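PDB 1QB7: adenine phosphoribosyltransferase from Leishmania donovani, which probably catalyses the salvage of adenine to AMP, joining the base to 5-phospho-alpha-D-ribose 1-diphosphate with release of diphosphate. Local coordinates for residues S9-D14 with F199-S204. Residues are numbered along the deposited sequence; the frame is centred on the assembly and turned at random.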
loop_
_atom_site.group_PDB
_atom_site.type_symbol
_atom_site.label_atom_id
_atom_site.label_comp_id
_atom_site.label_asym_id
_atom_site.label_seq_id
_atom_site.Cartn_x
_atom_site.Cartn_y
_atom_site.Cartn_z
ATOM N N SER A 9 10.038 14.521 -19.554
ATOM C CA SER A 9 9.087 14.665 -18.475
ATOM C C SER A 9 7.770 14.993 -19.165
ATOM O O SER A 9 7.647 16.022 -19.825
ATOM C CB SER A 9 9.529 15.773 -17.533
ATOM O OG SER A 9 8.697 15.808 -16.394
ATOM N N PHE A 10 6.813 14.077 -19.055
ATOM C CA PHE A 10 5.515 14.221 -19.709
ATOM C C PHE A 10 4.325 14.395 -18.776
ATOM O O PHE A 10 4.264 13.806 -17.698
ATOM C CB PHE A 10 5.265 13.025 -20.634
ATOM C CG PHE A 10 6.357 12.802 -21.645
ATOM C CD1 PHE A 10 7.561 12.210 -21.273
ATOM C CD2 PHE A 10 6.190 13.198 -22.968
ATOM C CE1 PHE A 10 8.581 12.014 -22.204
ATOM C CE2 PHE A 10 7.207 13.007 -23.905
ATOM C CZ PHE A 10 8.404 12.415 -23.521
ATOM N N LEU A 11 3.364 15.193 -19.225
ATOM C CA LEU A 11 2.157 15.460 -18.460
ATOM C C LEU A 11 0.940 15.150 -19.318
ATOM O O LEU A 11 0.884 15.534 -20.485
ATOM C CB LEU A 11 2.128 16.925 -18.034
ATOM C CG LEU A 11 0.910 17.403 -17.248
ATOM C CD1 LEU A 11 0.818 16.680 -15.903
ATOM C CD2 LEU A 11 1.031 18.903 -17.047
ATOM N N LEU A 12 -0.015 14.423 -18.745
ATOM C CA LEU A 12 -1.233 14.070 -19.456
ATOM C C LEU A 12 -1.965 15.356 -19.844
ATOM O O LEU A 12 -2.100 16.269 -19.033
ATOM C CB LEU A 12 -2.124 13.201 -18.567
ATOM C CG LEU A 12 -3.411 12.672 -19.199
ATOM C CD1 LEU A 12 -3.077 11.811 -20.409
ATOM C CD2 LEU A 12 -4.218 11.888 -18.173
ATOM N N ASP A 13 -2.375 15.448 -21.103
ATOM C CA ASP A 13 -3.090 16.623 -21.588
ATOM C C ASP A 13 -4.345 16.802 -20.726
ATOM O O ASP A 13 -5.114 15.856 -20.542
ATOM C CB ASP A 13 -3.436 16.429 -23.069
ATOM C CG ASP A 13 -4.228 17.577 -23.637
ATOM O OD1 ASP A 13 -3.633 18.629 -23.943
ATOM O OD2 ASP A 13 -5.453 17.423 -23.780
ATOM N N ASP A 14 -4.548 18.014 -20.205
ATOM C CA ASP A 14 -5.677 18.298 -19.310
ATOM C C ASP A 14 -7.101 18.152 -19.835
ATOM O O ASP A 14 -8.061 18.299 -19.073
ATOM C CB ASP A 14 -5.505 19.650 -18.600
ATOM C CG ASP A 14 -5.515 20.839 -19.549
ATOM O OD1 ASP A 14 -6.061 20.749 -20.673
ATOM O OD2 ASP A 14 -4.979 21.893 -19.144
ATOM N N PHE A 199 9.769 10.358 -17.208
ATOM C CA PHE A 199 8.883 10.660 -16.094
ATOM C C PHE A 199 7.513 11.001 -16.663
ATOM O O PHE A 199 7.417 11.791 -17.600
ATOM C CB PHE A 199 9.384 11.878 -15.310
ATOM C CG PHE A 199 10.586 11.607 -14.457
ATOM C CD1 PHE A 199 11.867 11.742 -14.976
ATOM C CD2 PHE A 199 10.434 11.207 -13.132
ATOM C CE1 PHE A 199 12.985 11.482 -14.189
ATOM C CE2 PHE A 199 11.546 10.942 -12.331
ATOM C CZ PHE A 199 12.823 11.079 -12.862
ATOM N N ILE A 200 6.463 10.373 -16.148
ATOM C CA ILE A 200 5.109 10.689 -16.591
ATOM C C ILE A 200 4.224 10.951 -15.373
ATOM O O ILE A 200 4.369 10.306 -14.329
ATOM C CB ILE A 200 4.458 9.588 -17.484
ATOM C CG1 ILE A 200 4.225 8.307 -16.691
ATOM C CG2 ILE A 200 5.302 9.330 -18.727
ATOM C CD1 ILE A 200 3.177 7.406 -17.301
ATOM N N SER A 201 3.360 11.955 -15.493
ATOM C CA SER A 201 2.431 12.327 -14.431
ATOM C C SER A 201 1.049 12.503 -15.042
ATOM O O SER A 201 0.928 12.895 -16.205
ATOM C CB SER A 201 2.873 13.628 -13.760
ATOM O OG SER A 201 2.066 13.926 -12.640
ATOM N N LEU A 202 0.013 12.213 -14.259
ATOM C CA LEU A 202 -1.361 12.336 -14.729
ATOM C C LEU A 202 -1.948 13.724 -14.457
ATOM O O LEU A 202 -2.873 14.158 -15.147
ATOM C CB LEU A 202 -2.233 11.254 -14.091
ATOM C CG LEU A 202 -1.716 9.818 -14.244
ATOM C CD1 LEU A 202 -2.599 8.867 -13.458
ATOM C CD2 LEU A 202 -1.654 9.426 -15.716
ATOM N N LEU A 203 -1.397 14.420 -13.467
ATOM C CA LEU A 203 -1.866 15.752 -13.110
ATOM C C LEU A 203 -0.755 16.562 -12.451
ATOM O O LEU A 203 0.066 16.019 -11.718
ATOM C CB LEU A 203 -3.054 15.663 -12.146
ATOM C CG LEU A 203 -3.790 16.980 -11.867
ATOM C CD1 LEU A 203 -4.681 17.322 -13.053
ATOM C CD2 LEU A 203 -4.629 16.884 -10.601
ATOM N N SER A 204 -0.721 17.858 -12.746
ATOM C CA SER A 204 0.254 18.766 -12.153
ATOM C C SER A 204 -0.446 19.459 -10.987
ATOM O O SER A 204 -1.621 19.800 -11.093
ATOM C CB SER A 204 0.692 19.824 -13.166
ATOM O OG SER A 204 1.358 20.892 -12.512
HETATM O O HOH W 1 -3.053 16.457 -16.473
#
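Ser201 N donates to Phe10 O at 3.0 Å in the middle one of three hydrogen bonds between the parallel strands 9-12 and 199-201, whose short axes differ by 17° in direction. Before it comes Phe10 N to Phe199 O at 2.8 Å, almost straight at 176° about the hydrogen, and after it Leu12 N to Ser201 O at 3.1 Å. The donors alternate between strands, as a parallel register requires. Past the last bond direct pairing gives way to a water, which donates to both Leu12 O and Leu202 O, each 2.7 Å from its oxygen; here the chain turns a corner at Leu202 and enters strand 203-204 of a second, smaller sheet.

Leu11 spans that corner. Its CB lies on the face shared with Ser9, Phe199 and Ser201, and a chi1 of 178° sets CG opposite the backbone N, sending the branch toward the second sheet. From CG the two methyls part: CD1 lies against backbone, 3.7 Å from Ser204 N and 3.8 Å from Leu203 C, while CD2 meets Ser204 CB at 4.0 Å. The Ser204 hydroxyl is engaged elsewhere, with Asp206 N. On the other face Phe10 CB lies 4.2 Å from Ile200 CG2, and Phe199 O sits at the ring's edge, in its plane; Lys198 makes a cation-pi contact with this ring.

Strand 9-12 thus extends the parallel sheet of the phosphoribosyltransferase fold beyond 199-201, and itself pairs antiparallel with 2-4. The chemistry implies a join held chiefly by main-chain hydrogen bonds, to which the side chains add mainly apolar contacts.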